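Local coordinates for protein phosphoglycerate kinase (Coxiella burnetii, PDB 4NG4) that catalyses the reversible transfer of a phosphate group between ATP and 3-phosphoglycerate, a step of glycolysis, at residues Ser180-Leu189 / Tyr374-Phe385; Pro192-Gly201 / Leu313-Gly324. One frame throughout, in Å; residues are numbered along the deposited sequence.

Interaction 1. Residues Ser180-Leu189 / Tyr374-Phe385; sequences SEVEALSRAL and YVSTAGGAFLEF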
# COMPACT_ATOMS: atom_id res chain seq x y z
N SER A 180 -6.58 9.62 6.34
CA SER A 180 -7.09 8.32 6.76
C SER A 180 -5.98 7.29 6.71
O SER A 180 -5.73 6.59 7.70
CB SER A 180 -8.25 7.86 5.87
OG SER A 180 -9.26 8.86 5.81
N GLU A 181 -5.30 7.23 5.57
CA GLU A 181 -4.22 6.27 5.37
C GLU A 181 -3.11 6.45 6.41
O GLU A 181 -2.64 5.48 6.98
CB GLU A 181 -3.65 6.35 3.96
CG GLU A 181 -2.68 5.21 3.62
CD GLU A 181 -3.29 4.08 2.79
OE1 GLU A 181 -4.46 4.15 2.39
OE2 GLU A 181 -2.56 3.10 2.54
N VAL A 182 -2.68 7.68 6.66
CA VAL A 182 -1.63 7.89 7.66
C VAL A 182 -2.14 7.50 9.05
O VAL A 182 -1.45 6.82 9.79
CB VAL A 182 -1.07 9.33 7.68
CG1 VAL A 182 -2.12 10.32 8.15
CG2 VAL A 182 0.15 9.40 8.57
N GLU A 183 -3.36 7.92 9.38
CA GLU A 183 -3.95 7.61 10.69
C GLU A 183 -3.91 6.10 10.94
O GLU A 183 -3.45 5.68 11.99
CB GLU A 183 -5.39 8.11 10.79
CG GLU A 183 -5.52 9.54 11.28
CD GLU A 183 -6.97 9.97 11.46
OE1 GLU A 183 -7.20 11.06 12.04
OE2 GLU A 183 -7.88 9.22 11.02
N ALA A 184 -4.38 5.32 9.98
CA ALA A 184 -4.48 3.87 10.12
C ALA A 184 -3.11 3.21 10.24
O ALA A 184 -2.86 2.46 11.18
CB ALA A 184 -5.22 3.28 8.95
N LEU A 185 -2.23 3.49 9.29
CA LEU A 185 -0.91 2.90 9.31
C LEU A 185 -0.18 3.24 10.60
O LEU A 185 0.27 2.34 11.32
CB LEU A 185 -0.07 3.34 8.11
CG LEU A 185 -0.44 2.79 6.73
CD1 LEU A 185 0.72 3.06 5.80
CD2 LEU A 185 -0.76 1.30 6.74
N SER A 186 -0.08 4.53 10.91
CA SER A 186 0.71 4.99 12.05
C SER A 186 0.03 4.70 13.38
O SER A 186 0.72 4.49 14.37
CB SER A 186 1.04 6.48 11.94
OG SER A 186 -0.13 7.25 11.99
N ARG A 187 -1.31 4.69 13.41
CA ARG A 187 -2.05 4.19 14.59
C ARG A 187 -1.50 2.84 15.05
O ARG A 187 -1.25 2.64 16.24
CB ARG A 187 -3.56 4.04 14.31
CG ARG A 187 -4.28 3.05 15.24
CD ARG A 187 -5.78 3.07 15.07
NE ARG A 187 -6.41 2.13 16.01
CZ ARG A 187 -7.68 2.17 16.41
NH1 ARG A 187 -8.53 3.10 15.97
NH2 ARG A 187 -8.11 1.25 17.28
N ALA A 188 -1.31 1.94 14.09
CA ALA A 188 -0.80 0.61 14.40
C ALA A 188 0.71 0.51 14.29
O ALA A 188 1.22 -0.58 14.00
CB ALA A 188 -1.44 -0.41 13.47
N LEU A 189 1.42 1.62 14.53
CA LEU A 189 2.90 1.62 14.47
C LEU A 189 3.62 2.59 15.43
O LEU A 189 4.85 2.62 15.44
CB LEU A 189 3.38 1.90 13.04
CG LEU A 189 3.09 0.89 11.93
CD1 LEU A 189 3.76 1.41 10.63
CD2 LEU A 189 3.57 -0.52 12.30
N TYR A 374 -8.92 -1.87 8.07
CA TYR A 374 -8.42 -0.99 7.02
C TYR A 374 -7.74 -1.77 5.92
O TYR A 374 -6.81 -2.53 6.18
CB TYR A 374 -7.45 0.04 7.59
CG TYR A 374 -7.17 1.15 6.62
CD1 TYR A 374 -8.08 2.19 6.46
CD2 TYR A 374 -6.04 1.14 5.81
CE1 TYR A 374 -7.85 3.21 5.54
CE2 TYR A 374 -5.80 2.16 4.89
CZ TYR A 374 -6.71 3.19 4.77
OH TYR A 374 -6.50 4.20 3.87
N VAL A 375 -8.19 -1.58 4.68
CA VAL A 375 -7.54 -2.18 3.53
C VAL A 375 -6.83 -1.10 2.75
O VAL A 375 -7.46 -0.14 2.31
CB VAL A 375 -8.56 -2.85 2.60
CG1 VAL A 375 -7.85 -3.43 1.38
CG2 VAL A 375 -9.34 -3.92 3.36
N SER A 376 -5.51 -1.23 2.60
CA SER A 376 -4.74 -0.30 1.77
C SER A 376 -4.70 -0.78 0.33
O SER A 376 -4.40 -1.94 0.06
CB SER A 376 -3.30 -0.16 2.27
OG SER A 376 -2.60 0.76 1.46
N THR A 377 -4.98 0.14 -0.59
CA THR A 377 -4.94 -0.13 -2.02
C THR A 377 -3.69 0.53 -2.64
O THR A 377 -3.55 0.58 -3.86
CB THR A 377 -6.23 0.36 -2.70
OG1 THR A 377 -6.45 1.73 -2.36
CG2 THR A 377 -7.43 -0.46 -2.23
N ALA A 378 -2.78 0.98 -1.78
CA ALA A 378 -1.62 1.79 -2.18
C ALA A 378 -0.43 1.02 -2.79
O ALA A 378 0.32 1.57 -3.58
CB ALA A 378 -1.14 2.62 -1.00
N GLY A 379 -0.24 -0.24 -2.41
CA GLY A 379 0.86 -1.02 -2.95
C GLY A 379 2.22 -0.61 -2.42
O GLY A 379 2.62 -1.01 -1.32
N GLY A 380 2.95 0.19 -3.19
CA GLY A 380 4.34 0.54 -2.86
C GLY A 380 4.51 1.54 -1.73
O GLY A 380 5.41 1.39 -0.90
N ALA A 381 3.67 2.56 -1.71
CA ALA A 381 3.73 3.57 -0.67
C ALA A 381 3.32 2.96 0.65
O ALA A 381 3.88 3.29 1.69
CB ALA A 381 2.86 4.75 -1.00
N PHE A 382 2.36 2.04 0.62
CA PHE A 382 1.99 1.29 1.82
C PHE A 382 3.22 0.60 2.41
O PHE A 382 3.50 0.74 3.60
CB PHE A 382 0.90 0.25 1.50
CG PHE A 382 0.67 -0.74 2.60
CD1 PHE A 382 -0.21 -0.45 3.64
CD2 PHE A 382 1.31 -1.97 2.60
CE1 PHE A 382 -0.42 -1.36 4.67
CE2 PHE A 382 1.11 -2.89 3.62
CZ PHE A 382 0.24 -2.58 4.66
N LEU A 383 3.94 -0.12 1.56
CA LEU A 383 5.12 -0.89 1.96
C LEU A 383 6.26 0.00 2.43
O LEU A 383 6.74 -0.20 3.54
CB LEU A 383 5.59 -1.81 0.81
CG LEU A 383 4.61 -2.97 0.50
CD1 LEU A 383 4.76 -3.58 -0.93
CD2 LEU A 383 4.71 -4.06 1.58
N GLU A 384 6.66 1.00 1.64
CA GLU A 384 7.75 1.92 2.05
C GLU A 384 7.51 2.63 3.40
O GLU A 384 8.48 2.95 4.11
CB GLU A 384 8.06 2.95 0.96
CG GLU A 384 8.73 2.33 -0.27
CD GLU A 384 9.43 3.32 -1.18
OE1 GLU A 384 9.20 4.55 -1.05
OE2 GLU A 384 10.23 2.85 -2.03
N PHE A 385 6.25 2.87 3.74
CA PHE A 385 5.91 3.55 4.99
C PHE A 385 6.17 2.64 6.18
O PHE A 385 6.80 3.04 7.15
CB PHE A 385 4.45 4.02 5.00
CG PHE A 385 4.11 4.93 6.14
CD1 PHE A 385 4.36 6.29 6.06
CD2 PHE A 385 3.57 4.42 7.30
CE1 PHE A 385 4.06 7.13 7.11
CE2 PHE A 385 3.26 5.25 8.36
CZ PHE A 385 3.51 6.61 8.26

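Interaction 2. Residues Pro192-Gly201 / Leu313-Gly324; sequences PQKPLVAVVG and LMAQAGTIVWNG. With ADP (adenosine-5'-diphosphate), chain E.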
# COMPACT_ATOMS: atom_id res chain seq x y z
N PRO A 192 0.49 1.21 19.20
CA PRO A 192 -0.45 0.13 18.93
C PRO A 192 -1.09 -0.35 20.22
O PRO A 192 -0.47 -0.26 21.29
CB PRO A 192 0.44 -0.96 18.34
CG PRO A 192 1.81 -0.68 18.86
CD PRO A 192 1.89 0.80 19.02
N GLN A 193 -2.33 -0.81 20.14
CA GLN A 193 -2.92 -1.52 21.26
C GLN A 193 -2.24 -2.88 21.31
O GLN A 193 -2.37 -3.67 20.39
CB GLN A 193 -4.44 -1.64 21.08
CG GLN A 193 -5.16 -2.43 22.19
CD GLN A 193 -4.69 -2.08 23.59
OE1 GLN A 193 -5.01 -1.01 24.12
NE2 GLN A 193 -3.91 -2.99 24.20
N LYS A 194 -1.45 -3.13 22.36
CA LYS A 194 -0.65 -4.35 22.45
C LYS A 194 -1.51 -5.58 22.79
O LYS A 194 -2.61 -5.45 23.31
CB LYS A 194 0.48 -4.19 23.49
CG LYS A 194 1.46 -3.04 23.20
CD LYS A 194 2.95 -3.38 23.54
CE LYS A 194 3.78 -2.13 23.87
NZ LYS A 194 5.14 -2.14 23.27
N PRO A 195 -1.03 -6.79 22.46
CA PRO A 195 0.14 -7.09 21.61
C PRO A 195 -0.08 -6.70 20.15
O PRO A 195 -1.19 -6.83 19.63
CB PRO A 195 0.30 -8.61 21.73
CG PRO A 195 -0.90 -9.11 22.45
CD PRO A 195 -1.47 -7.97 23.23
N LEU A 196 0.97 -6.17 19.52
CA LEU A 196 0.99 -5.93 18.09
C LEU A 196 1.55 -7.18 17.44
O LEU A 196 2.59 -7.67 17.86
CB LEU A 196 1.87 -4.74 17.76
CG LEU A 196 2.10 -4.45 16.27
CD1 LEU A 196 0.81 -3.98 15.64
CD2 LEU A 196 3.21 -3.43 16.08
N VAL A 197 0.87 -7.69 16.41
CA VAL A 197 1.38 -8.80 15.60
C VAL A 197 1.49 -8.43 14.13
O VAL A 197 0.61 -7.78 13.58
CB VAL A 197 0.48 -10.04 15.71
CG1 VAL A 197 1.01 -11.15 14.84
CG2 VAL A 197 0.39 -10.49 17.14
N ALA A 198 2.57 -8.85 13.49
CA ALA A 198 2.80 -8.53 12.09
C ALA A 198 3.02 -9.81 11.33
O ALA A 198 3.98 -10.53 11.61
CB ALA A 198 4.01 -7.63 11.96
N VAL A 199 2.14 -10.11 10.38
CA VAL A 199 2.29 -11.25 9.46
C VAL A 199 2.87 -10.76 8.14
O VAL A 199 2.37 -9.81 7.56
CB VAL A 199 0.92 -11.89 9.18
CG1 VAL A 199 1.06 -13.13 8.33
CG2 VAL A 199 0.21 -12.19 10.50
N VAL A 200 3.93 -11.40 7.68
CA VAL A 200 4.64 -10.95 6.48
C VAL A 200 4.94 -12.15 5.58
O VAL A 200 5.70 -13.04 5.95
CB VAL A 200 5.96 -10.22 6.86
CG1 VAL A 200 6.86 -10.01 5.62
CG2 VAL A 200 5.63 -8.92 7.57
N GLY A 201 4.30 -12.18 4.41
CA GLY A 201 4.40 -13.29 3.48
C GLY A 201 4.76 -12.82 2.08
O GLY A 201 4.69 -11.64 1.77
N LEU A 313 -2.35 -16.30 18.04
CA LEU A 313 -1.74 -14.97 18.12
C LEU A 313 -2.68 -13.87 17.58
O LEU A 313 -2.69 -12.74 18.11
CB LEU A 313 -0.39 -14.95 17.40
CG LEU A 313 0.68 -15.93 17.92
CD1 LEU A 313 1.93 -15.99 17.02
CD2 LEU A 313 1.04 -15.59 19.34
N MET A 314 -3.46 -14.20 16.55
CA MET A 314 -4.46 -13.26 16.03
C MET A 314 -5.57 -13.01 17.05
O MET A 314 -5.97 -11.85 17.26
CB MET A 314 -5.06 -13.74 14.70
CG MET A 314 -4.07 -13.85 13.54
SD MET A 314 -2.84 -12.54 13.45
CE MET A 314 -1.43 -13.49 12.91
N ALA A 315 -6.06 -14.09 17.66
CA ALA A 315 -7.16 -14.00 18.63
C ALA A 315 -6.77 -13.18 19.89
O ALA A 315 -7.60 -12.49 20.48
CB ALA A 315 -7.61 -15.40 19.02
N GLN A 316 -5.50 -13.26 20.25
CA GLN A 316 -4.98 -12.58 21.42
C GLN A 316 -4.50 -11.17 21.12
O GLN A 316 -4.19 -10.41 22.04
CB GLN A 316 -3.81 -13.39 21.98
CG GLN A 316 -4.20 -14.74 22.53
CD GLN A 316 -3.00 -15.61 22.86
OE1 GLN A 316 -1.89 -15.40 22.33
NE2 GLN A 316 -3.21 -16.60 23.73
N ALA A 317 -4.42 -10.83 19.83
CA ALA A 317 -3.81 -9.58 19.38
C ALA A 317 -4.70 -8.39 19.67
O ALA A 317 -5.93 -8.48 19.58
CB ALA A 317 -3.51 -9.65 17.90
N GLY A 318 -4.05 -7.27 20.03
CA GLY A 318 -4.71 -5.96 20.14
C GLY A 318 -4.63 -5.17 18.84
O GLY A 318 -5.48 -4.33 18.58
N THR A 319 -3.58 -5.43 18.05
CA THR A 319 -3.40 -4.81 16.73
C THR A 319 -2.77 -5.83 15.79
O THR A 319 -1.99 -6.68 16.25
CB THR A 319 -2.46 -3.58 16.80
OG1 THR A 319 -2.93 -2.67 17.80
CG2 THR A 319 -2.40 -2.88 15.45
N ILE A 320 -3.10 -5.75 14.50
CA ILE A 320 -2.53 -6.67 13.49
C ILE A 320 -2.15 -5.94 12.19
O ILE A 320 -2.89 -5.10 11.69
CB ILE A 320 -3.51 -7.80 13.17
CG1 ILE A 320 -3.85 -8.62 14.43
CG2 ILE A 320 -2.92 -8.70 12.10
CD1 ILE A 320 -4.88 -9.71 14.22
N VAL A 321 -0.98 -6.28 11.64
CA VAL A 321 -0.53 -5.71 10.37
C VAL A 321 -0.16 -6.87 9.46
O VAL A 321 0.72 -7.63 9.78
CB VAL A 321 0.69 -4.76 10.56
CG1 VAL A 321 1.11 -4.14 9.25
CG2 VAL A 321 0.37 -3.65 11.54
N TRP A 322 -0.83 -7.03 8.33
CA TRP A 322 -0.64 -8.23 7.51
C TRP A 322 -0.45 -7.92 6.02
O TRP A 322 -1.31 -7.33 5.38
CB TRP A 322 -1.82 -9.18 7.71
CG TRP A 322 -1.91 -10.29 6.73
CD1 TRP A 322 -0.87 -10.96 6.14
CD2 TRP A 322 -3.10 -10.86 6.21
NE1 TRP A 322 -1.36 -11.92 5.28
CE2 TRP A 322 -2.73 -11.88 5.31
CE3 TRP A 322 -4.46 -10.62 6.41
CZ2 TRP A 322 -3.66 -12.64 4.62
CZ3 TRP A 322 -5.38 -11.37 5.71
CH2 TRP A 322 -4.98 -12.37 4.82
N ASN A 323 0.71 -8.34 5.50
CA ASN A 323 1.12 -8.12 4.13
C ASN A 323 1.69 -9.39 3.55
O ASN A 323 2.85 -9.72 3.80
CB ASN A 323 2.19 -7.04 4.08
CG ASN A 323 2.88 -6.97 2.72
OD1 ASN A 323 4.10 -6.85 2.64
ND2 ASN A 323 2.09 -7.06 1.65
N GLY A 324 0.89 -10.11 2.78
CA GLY A 324 1.37 -11.27 2.04
C GLY A 324 0.69 -12.57 2.43
O GLY A 324 0.65 -12.93 3.61
PB ADP E . 1.61 -9.20 -1.56
O1B ADP E . 0.25 -9.62 -1.07
O2B ADP E . 1.62 -8.78 -3.02
O3B ADP E . 2.35 -8.27 -0.63
PA ADP E . 3.95 -10.79 -2.07
O1A ADP E . 4.16 -9.88 -3.25
O2A ADP E . 4.93 -10.70 -0.93
O3A ADP E . 2.46 -10.58 -1.47
O5' ADP E . 3.96 -12.30 -2.66
C5' ADP E . 2.80 -13.14 -2.65
C4' ADP E . 2.81 -14.10 -3.84
O4' ADP E . 3.82 -15.09 -3.63
C3' ADP E . 1.47 -14.81 -4.02
O3' ADP E . 0.91 -14.53 -5.31
C2' ADP E . 1.77 -16.29 -3.80
O2' ADP E . 1.16 -17.13 -4.79
C1' ADP E . 3.29 -16.41 -3.84
N9 ADP E . 3.78 -17.40 -2.82
C8 ADP E . 3.62 -17.33 -1.48
N7 ADP E . 4.19 -18.41 -0.88
C5 ADP E . 4.74 -19.19 -1.83
C6 ADP E . 5.50 -20.46 -1.89
N6 ADP E . 5.80 -21.16 -0.76
N1 ADP E . 5.88 -20.91 -3.11
C2 ADP E . 5.61 -20.25 -4.26
N3 ADP E . 4.92 -19.09 -4.28
C4 ADP E . 4.47 -18.52 -3.12

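Interaction 1. Residues Ser180-Leu189 / Tyr374-Phe385
Glu181, on the long helix 176-190, reaches out to the segment that leads from the edge strand 374-375 into helix 380-387, and its two carboxylate oxygens take one hydroxyl each. Tyr374 OH donates to Glu181 OE1 at 2.5 Å, arriving from above the carboxylate plane, with that plane and the phenol ring 79° apart. Ser376 OG donates to Glu181 OE2 at 2.6 Å, meeting the syn lone pair of that oxygen. Ser376 OG in turn accepts from Ala378 N, an ST turn that ties the hydroxyl to the bend before the helix. Two bonds at different oxygens should fix the rotation of the buried carboxylate and would favour its ionised form. One turn further on, Ala184 CB sits over a face of the Tyr374 ring in a CH-pi contact, 3.9 Å from the centroid.

Leu185 fills the tight apolar part by splitting its branches: CD2 meets Phe382 CE1 at 3.4 Å, while CD1 meets Phe385 CD2 at 3.5 Å. The chi1 of Phe385, -170° with CG anti to the backbone N, lets the ring take this methyl obliquely. Packing is looser past that ring, where Val182 CG2 stays 4.4 Å from Phe385 CZ and Ser186 CB comes no nearer to CE2; all three residues are partly exposed. The helix axes approach no closer than 11.4 Å, so the contact between the helices is carried mainly by side chains. The arrangement belongs to the phosphoglycerate kinase fold, in which the long helix between the two domains packs against the edge strand and following helix beside the interdomain cleft.

Interaction 2. Residues Pro192-Gly201 / Leu313-Gly324
Thr319 and Leu196 are paired neighbours on adjacent parallel strands, and Thr319 can be followed atom by atom. Its CB lies 3.5 Å from Leu196 CD1. From there CG2 continues against the same methyl, whereas OG1, beside the backbone N (chi1 -53°), turns to the loop before the neighbouring strand and donates to Gln193 O at 2.8 Å. The loop is gripped a second time at Pro195 O, which accepts from Gly318 N and Thr319 N.

Beyond it, strands 196-201 and 319-323 run 8° apart, joined by alternating backbone bonds that end with Gly201 N to Asn323 O at 2.9 Å. On the face of Val197 and Val199, Val199 CG1 lies 3.6 Å from Trp322 CD1, the two side chains side by side, and Met314 CE packs on Val197 CG1 at 3.9 Å. Trp322 NE1 donates to Gly324 O, near the indole plane just past the strand. Asn323 ND2 makes a weak bond to ADP O3B at 2.6 Å and also donates to Gly355 O, while its OD1 accepts from Lys208. Apolar residues thus line the strands, with Asn323 and glycines at their C-terminal ends, where Lys208, also bonded to ADP, would favour negatively charged phosphates.

How the interactions relate
Helix 176-190 runs on in the chain to strand 196-202, so one element of interaction 1 leads directly into interaction 2, and the loop closed by interaction 1 encloses the other. Their centres are 14 Å apart, yet they touch: Ala188 CB packs on Thr319 CG2 at 3.3 Å, and Leu383 CD2 approaches Asn323 OD1 at 3.1 Å. Both reach the same five-stranded parallel sheet, interaction 1 at edge strand 374-375 and interaction 2 within it, with strand 351-354 between. At the nucleotide, Gly201, Asn323 and Gly324 line the ADP pocket, whereas the Phe382 side chain lies about 7 Å from ADP and about 5 Å from Gly356, predicted to bind ATP.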